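Local atomic coordinates of ABC transporter, substrate binding protein (Aeropyrum pernix, PDB entry 3EAF), a protein that probably serves as the substrate-binding protein of an ABC transporter, capturing a solute outside the cell for delivery to the membrane permease. Residues A64-I78 with D87-T101. Numbering follows the deposited sequence.
Sequences AEEYYREFRDRYGVI and DTEKLSDQVDTDKIT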
loop_
_atom_site.group_PDB
_atom_site.type_symbol
_atom_site.label_atom_id
_atom_site.label_comp_id
_atom_site.label_asym_id
_atom_site.label_seq_id
_atom_site.Cartn_x
_atom_site.Cartn_y
_atom_site.Cartn_z
ATOM N N ALA A 64 16.107 6.805 7.232
ATOM C CA ALA A 64 14.885 7.550 6.883
ATOM C C ALA A 64 14.901 8.988 7.428
ATOM O O ALA A 64 14.616 9.944 6.699
ATOM C CB ALA A 64 13.656 6.826 7.387
ATOM N N GLU A 65 15.231 9.128 8.710
ATOM C CA GLU A 65 15.289 10.445 9.356
ATOM C C GLU A 65 16.428 11.323 8.815
ATOM O O GLU A 65 16.288 12.544 8.716
ATOM C CB GLU A 65 15.390 10.288 10.878
ATOM C CG GLU A 65 14.204 9.542 11.498
ATOM C CD GLU A 65 14.217 9.538 13.013
ATOM O OE1 GLU A 65 14.823 10.455 13.614
ATOM O OE2 GLU A 65 13.615 8.616 13.610
ATOM N N GLU A 66 17.546 10.697 8.456
ATOM C CA GLU A 66 18.665 11.413 7.832
ATOM C C GLU A 66 18.302 11.979 6.448
ATOM O O GLU A 66 18.587 13.146 6.149
ATOM C CB GLU A 66 19.899 10.510 7.760
ATOM C CG GLU A 66 20.611 10.367 9.109
ATOM C CD GLU A 66 21.484 9.127 9.216
ATOM O OE1 GLU A 66 21.513 8.307 8.272
ATOM O OE2 GLU A 66 22.143 8.972 10.266
ATOM N N TYR A 67 17.668 11.154 5.614
ATOM C CA TYR A 67 17.227 11.601 4.292
ATOM C C TYR A 67 16.084 12.611 4.353
ATOM O O TYR A 67 15.973 13.471 3.474
ATOM C CB TYR A 67 16.855 10.418 3.401
ATOM C CG TYR A 67 18.033 9.578 2.953
ATOM C CD1 TYR A 67 19.277 10.155 2.696
ATOM C CD2 TYR A 67 17.900 8.202 2.764
ATOM C CE1 TYR A 67 20.361 9.381 2.277
ATOM C CE2 TYR A 67 18.969 7.429 2.333
ATOM C CZ TYR A 67 20.198 8.024 2.101
ATOM O OH TYR A 67 21.264 7.260 1.677
ATOM N N TYR A 68 15.245 12.514 5.383
ATOM C CA TYR A 68 14.193 13.509 5.604
ATOM C C TYR A 68 14.785 14.895 5.856
ATOM O O TYR A 68 14.352 15.880 5.258
ATOM C CB TYR A 68 13.273 13.139 6.774
ATOM C CG TYR A 68 12.261 14.238 7.038
ATOM C CD1 TYR A 68 11.158 14.404 6.195
ATOM C CD2 TYR A 68 12.430 15.146 8.093
ATOM C CE1 TYR A 68 10.238 15.427 6.404
ATOM C CE2 TYR A 68 11.502 16.183 8.308
ATOM C CZ TYR A 68 10.414 16.312 7.460
ATOM O OH TYR A 68 9.485 17.311 7.651
ATOM N N ARG A 69 15.768 14.956 6.756
ATOM C CA ARG A 69 16.458 16.205 7.046
ATOM C C ARG A 69 17.151 16.757 5.792
ATOM O O ARG A 69 17.080 17.948 5.537
ATOM C CB ARG A 69 17.418 16.057 8.235
ATOM C CG ARG A 69 16.691 15.846 9.578
ATOM C CD ARG A 69 17.620 15.938 10.796
ATOM N NE ARG A 69 18.683 14.929 10.774
ATOM C CZ ARG A 69 18.585 13.709 11.302
ATOM N NH1 ARG A 69 17.465 13.314 11.907
ATOM N NH2 ARG A 69 19.614 12.876 11.225
ATOM N N GLU A 70 17.766 15.877 4.999
ATOM C CA GLU A 70 18.352 16.250 3.708
ATOM C C GLU A 70 17.312 16.818 2.734
ATOM O O GLU A 70 17.530 17.874 2.138
ATOM C CB GLU A 70 19.080 15.060 3.061
ATOM C CG GLU A 70 19.705 15.396 1.699
ATOM C CD GLU A 70 20.487 14.246 1.069
ATOM O OE1 GLU A 70 20.109 13.068 1.245
ATOM O OE2 GLU A 70 21.481 14.527 0.364
ATOM N N PHE A 71 16.194 16.111 2.563
ATOM C CA PHE A 71 15.096 16.597 1.719
ATOM C C PHE A 71 14.674 18.011 2.130
ATOM O O PHE A 71 14.554 18.896 1.283
ATOM C CB PHE A 71 13.870 15.668 1.790
ATOM C CG PHE A 71 14.030 14.350 1.070
ATOM C CD1 PHE A 71 14.917 14.203 0.008
ATOM C CD2 PHE A 71 13.243 13.258 1.437
ATOM C CE1 PHE A 71 15.035 12.977 -0.657
ATOM C CE2 PHE A 71 13.355 12.033 0.785
ATOM C CZ PHE A 71 14.253 11.890 -0.266
ATOM N N ARG A 72 14.449 18.214 3.429
ATOM C CA ARG A 72 13.958 19.495 3.948
ATOM C C ARG A 72 15.022 20.598 3.923
ATOM O O ARG A 72 14.773 21.700 3.426
ATOM C CB ARG A 72 13.428 19.334 5.380
ATOM C CG ARG A 72 12.893 20.629 5.998
ATOM C CD ARG A 72 12.668 20.490 7.497
ATOM N NE ARG A 72 13.918 20.293 8.225
ATOM C CZ ARG A 72 14.029 19.682 9.403
ATOM N NH1 ARG A 72 12.962 19.185 10.020
ATOM N NH2 ARG A 72 15.219 19.560 9.961
ATOM N N ASP A 73 16.197 20.295 4.475
ATOM C CA ASP A 73 17.208 21.321 4.743
ATOM C C ASP A 73 18.072 21.645 3.534
ATOM O O ASP A 73 18.359 22.815 3.275
ATOM C CB ASP A 73 18.076 20.936 5.949
ATOM C CG ASP A 73 17.308 20.979 7.261
ATOM O OD1 ASP A 73 16.336 21.758 7.375
ATOM O OD2 ASP A 73 17.683 20.235 8.188
ATOM N N ARG A 74 18.472 20.611 2.796
ATOM C CA ARG A 74 19.244 20.792 1.577
ATOM C C ARG A 74 18.359 21.173 0.385
ATOM O O ARG A 74 18.652 22.135 -0.318
ATOM C CB ARG A 74 20.075 19.540 1.265
ATOM C CG ARG A 74 20.862 19.633 -0.016
ATOM C CD ARG A 74 21.756 18.435 -0.221
ATOM N NE ARG A 74 22.365 18.450 -1.552
ATOM C CZ ARG A 74 23.152 17.488 -2.027
ATOM N NH1 ARG A 74 23.429 16.425 -1.286
ATOM N NH2 ARG A 74 23.661 17.587 -3.244
ATOM N N TYR A 75 17.276 20.432 0.158
ATOM C CA TYR A 75 16.475 20.634 -1.060
ATOM C C TYR A 75 15.226 21.482 -0.873
ATOM O O TYR A 75 14.618 21.905 -1.855
ATOM C CB TYR A 75 16.105 19.297 -1.706
ATOM C CG TYR A 75 17.293 18.536 -2.242
ATOM C CD1 TYR A 75 17.906 18.913 -3.442
ATOM C CD2 TYR A 75 17.806 17.441 -1.552
ATOM C CE1 TYR A 75 18.999 18.216 -3.935
ATOM C CE2 TYR A 75 18.905 16.738 -2.037
ATOM C CZ TYR A 75 19.495 17.130 -3.226
ATOM O OH TYR A 75 20.576 16.435 -3.709
ATOM N N GLY A 76 14.854 21.738 0.377
ATOM C CA GLY A 76 13.595 22.412 0.680
ATOM C C GLY A 76 12.405 21.822 -0.068
ATOM O O GLY A 76 11.633 22.556 -0.688
ATOM N N VAL A 77 12.254 20.499 -0.026
ATOM C CA VAL A 77 11.133 19.838 -0.712
ATOM C C VAL A 77 9.795 20.331 -0.164
ATOM O O VAL A 77 9.715 20.736 0.995
ATOM C CB VAL A 77 11.203 18.283 -0.627
ATOM C CG1 VAL A 77 12.510 17.764 -1.227
ATOM C CG2 VAL A 77 11.022 17.788 0.813
ATOM N N ILE A 78 8.756 20.319 -1.003
ATOM C CA ILE A 78 7.406 20.678 -0.551
ATOM C C ILE A 78 6.516 19.442 -0.460
ATOM O O ILE A 78 5.363 19.521 -0.032
ATOM C CB ILE A 78 6.721 21.764 -1.451
ATOM C CG1 ILE A 78 6.672 21.327 -2.921
ATOM C CG2 ILE A 78 7.427 23.117 -1.302
ATOM C CD1 ILE A 78 5.703 22.136 -3.762
ATOM N N ASP A 87 8.798 4.573 9.768
ATOM C CA ASP A 87 9.348 5.906 9.505
ATOM C C ASP A 87 8.298 6.973 9.164
ATOM O O ASP A 87 8.403 8.107 9.638
ATOM C CB ASP A 87 10.508 5.890 8.495
ATOM C CG ASP A 87 10.193 5.120 7.227
ATOM O OD1 ASP A 87 10.227 3.868 7.244
ATOM O OD2 ASP A 87 9.968 5.773 6.192
ATOM N N THR A 88 7.290 6.609 8.366
ATOM C CA THR A 88 6.219 7.546 8.010
ATOM C C THR A 88 5.473 8.016 9.258
ATOM O O THR A 88 5.164 9.209 9.380
ATOM C CB THR A 88 5.227 6.967 6.958
ATOM O OG1 THR A 88 5.945 6.374 5.871
ATOM C CG2 THR A 88 4.317 8.062 6.411
ATOM N N GLU A 89 5.190 7.079 10.172
ATOM C CA GLU A 89 4.558 7.383 11.467
ATOM C C GLU A 89 5.427 8.273 12.350
ATOM O O GLU A 89 4.945 9.266 12.917
ATOM C CB GLU A 89 4.187 6.096 12.222
ATOM C CG GLU A 89 2.849 5.477 11.801
ATOM C CD GLU A 89 2.473 4.228 12.589
ATOM O OE1 GLU A 89 3.146 3.937 13.602
ATOM O OE2 GLU A 89 1.504 3.538 12.189
ATOM N N LYS A 90 6.702 7.906 12.464
ATOM C CA LYS A 90 7.675 8.660 13.248
ATOM C C LYS A 90 7.777 10.109 12.772
ATOM O O LYS A 90 7.858 11.032 13.590
ATOM C CB LYS A 90 9.046 7.970 13.193
ATOM C CG LYS A 90 10.203 8.713 13.889
ATOM C CD LYS A 90 10.168 8.552 15.409
ATOM C CE LYS A 90 11.479 9.039 16.062
ATOM N NZ LYS A 90 12.564 7.992 16.064
ATOM N N LEU A 91 7.746 10.303 11.453
ATOM C CA LEU A 91 7.904 11.636 10.865
ATOM C C LEU A 91 6.615 12.447 10.764
ATOM O O LEU A 91 6.668 13.646 10.495
ATOM C CB LEU A 91 8.543 11.533 9.484
ATOM C CG LEU A 91 10.008 11.088 9.438
ATOM C CD1 LEU A 91 10.370 10.644 8.030
ATOM C CD2 LEU A 91 10.941 12.201 9.924
ATOM N N SER A 92 5.467 11.810 10.980
ATOM C CA SER A 92 4.182 12.457 10.704
ATOM C C SER A 92 3.980 13.816 11.404
ATOM O O SER A 92 3.447 14.750 10.798
ATOM C CB SER A 92 3.013 11.503 10.983
ATOM O OG SER A 92 3.073 10.993 12.303
ATOM N N ASP A 93 4.405 13.926 12.666
ATOM C CA ASP A 93 4.251 15.177 13.421
ATOM C C ASP A 93 5.222 16.239 12.904
ATOM O O ASP A 93 4.878 17.423 12.835
ATOM C CB ASP A 93 4.466 14.961 14.930
ATOM C CG ASP A 93 3.233 14.389 15.645
ATOM O OD1 ASP A 93 2.101 14.472 15.116
ATOM O OD2 ASP A 93 3.400 13.860 16.765
ATOM N N GLN A 94 6.424 15.799 12.533
ATOM C CA GLN A 94 7.442 16.678 11.965
ATOM C C GLN A 94 7.037 17.246 10.587
ATOM O O GLN A 94 7.229 18.437 10.333
ATOM C CB GLN A 94 8.800 15.962 11.892
ATOM C CG GLN A 94 9.997 16.895 11.630
ATOM C CD GLN A 94 10.155 17.975 12.695
ATOM O OE1 GLN A 94 10.156 17.687 13.893
ATOM N NE2 GLN A 94 10.290 19.227 12.259
ATOM N N VAL A 95 6.471 16.405 9.717
ATOM C CA VAL A 95 6.026 16.871 8.387
ATOM C C VAL A 95 4.865 17.875 8.479
ATOM O O VAL A 95 4.701 18.727 7.606
ATOM C CB VAL A 95 5.701 15.707 7.393
ATOM C CG1 VAL A 95 6.863 14.713 7.321
ATOM C CG2 VAL A 95 4.411 14.992 7.754
ATOM N N ASP A 96 4.079 17.776 9.548
ATOM C CA ASP A 96 3.034 18.758 9.826
ATOM C C ASP A 96 3.675 20.097 10.199
ATOM O O ASP A 96 3.346 21.129 9.625
ATOM C CB ASP A 96 2.099 18.262 10.939
ATOM C CG ASP A 96 1.089 19.316 11.369
ATOM O OD1 ASP A 96 0.399 19.888 10.493
ATOM O OD2 ASP A 96 0.976 19.571 12.586
ATOM N N THR A 97 4.605 20.055 11.153
ATOM C CA THR A 97 5.402 21.220 11.544
ATOM C C THR A 97 6.061 21.882 10.327
ATOM O O THR A 97 5.944 23.096 10.131
ATOM C CB THR A 97 6.472 20.816 12.582
ATOM O OG1 THR A 97 5.823 20.262 13.734
ATOM C CG2 THR A 97 7.312 22.008 13.007
ATOM N N ASP A 98 6.714 21.065 9.500
ATOM C CA ASP A 98 7.459 21.535 8.333
ATOM C C ASP A 98 6.603 21.818 7.096
ATOM O O ASP A 98 7.104 22.362 6.106
ATOM C CB ASP A 98 8.560 20.539 7.986
ATOM C CG ASP A 98 9.586 20.406 9.087
ATOM O OD1 ASP A 98 9.772 21.388 9.843
ATOM O OD2 ASP A 98 10.202 19.325 9.194
ATOM N N LYS A 99 5.329 21.438 7.158
ATOM C CA LYS A 99 4.365 21.661 6.073
ATOM C C LYS A 99 4.762 20.985 4.764
ATOM O O LYS A 99 4.713 21.599 3.692
ATOM C CB LYS A 99 4.109 23.161 5.853
ATOM C CG LYS A 99 3.604 23.900 7.078
ATOM C CD LYS A 99 2.861 25.164 6.656
ATOM C CE LYS A 99 3.033 26.300 7.655
ATOM N NZ LYS A 99 2.476 25.972 8.989
ATOM N N ILE A 100 5.158 19.718 4.861
ATOM C CA ILE A 100 5.555 18.918 3.699
ATOM C C ILE A 100 4.495 17.843 3.447
ATOM O O ILE A 100 4.237 17.002 4.322
ATOM C CB ILE A 100 6.955 18.267 3.913
ATOM C CG1 ILE A 100 8.035 19.353 4.068
ATOM C CG2 ILE A 100 7.302 17.292 2.771
ATOM C CD1 ILE A 100 9.448 18.825 4.374
ATOM N N THR A 101 3.861 17.889 2.273
ATOM C CA THR A 101 2.857 16.882 1.889
ATOM C C THR A 101 3.537 15.516 1.731
ATOM O O THR A 101 4.518 15.380 0.995
ATOM C CB THR A 101 2.098 17.277 0.593
ATOM O OG1 THR A 101 1.184 18.341 0.878
ATOM C CG2 THR A 101 1.301 16.095 0.033
#
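Tyr68 reaches out of helix 64-74 and lodges as a knob in a hole made by Leu91, Gln94, Val95 and Asp98 of helix 87-98. CG lies anti to the backbone N (chi1 176°), which carries the ring over to helix 87-98. Its CB already touches both methyls of Leu91; from CG onward, Leu91 CD2 lies over one ring face, a CH-pi contact 4.1 Å from the centroid. Further out, CE1 meets Val95 CG1 at 3.6 Å and CE2 meets Gln94 CG, while Ile100 CD1 approaches CE1 and OH obliquely to the ring. At the tip, OH donates to Asp98 OD2 over 2.6 Å, using the anti lone pair of a carboxylate nearly coplanar with the ring.

That same oxygen takes two more donors: Arg72 NH1 at 2.9 Å, on the syn side but tilted 29° out of the carboxylate plane, and Gln94 NE2 from above that plane. Arg72 turns its NE and NH2 side-on to Asp73, which fixes the guanidinium's rotation. A leucine in place of Arg72 would probably leave Asp73 and Asp98 without their shared positive mate.

Toward the helix starts, Lys90 NZ bridges to Glu65 OE2 at 2.7 Å. Beyond the helix ends, Ile100 CD1 packs on Val77 CG2, and Thr101 N bonds to Ile78 O at 3.2 Å. Strand 79-82, helix 85-98 and parallel strand 101-104 make one beta-alpha-beta crossover, with helix 61-74 packed alongside, as in the alpha/beta lobes of periplasmic binding proteins.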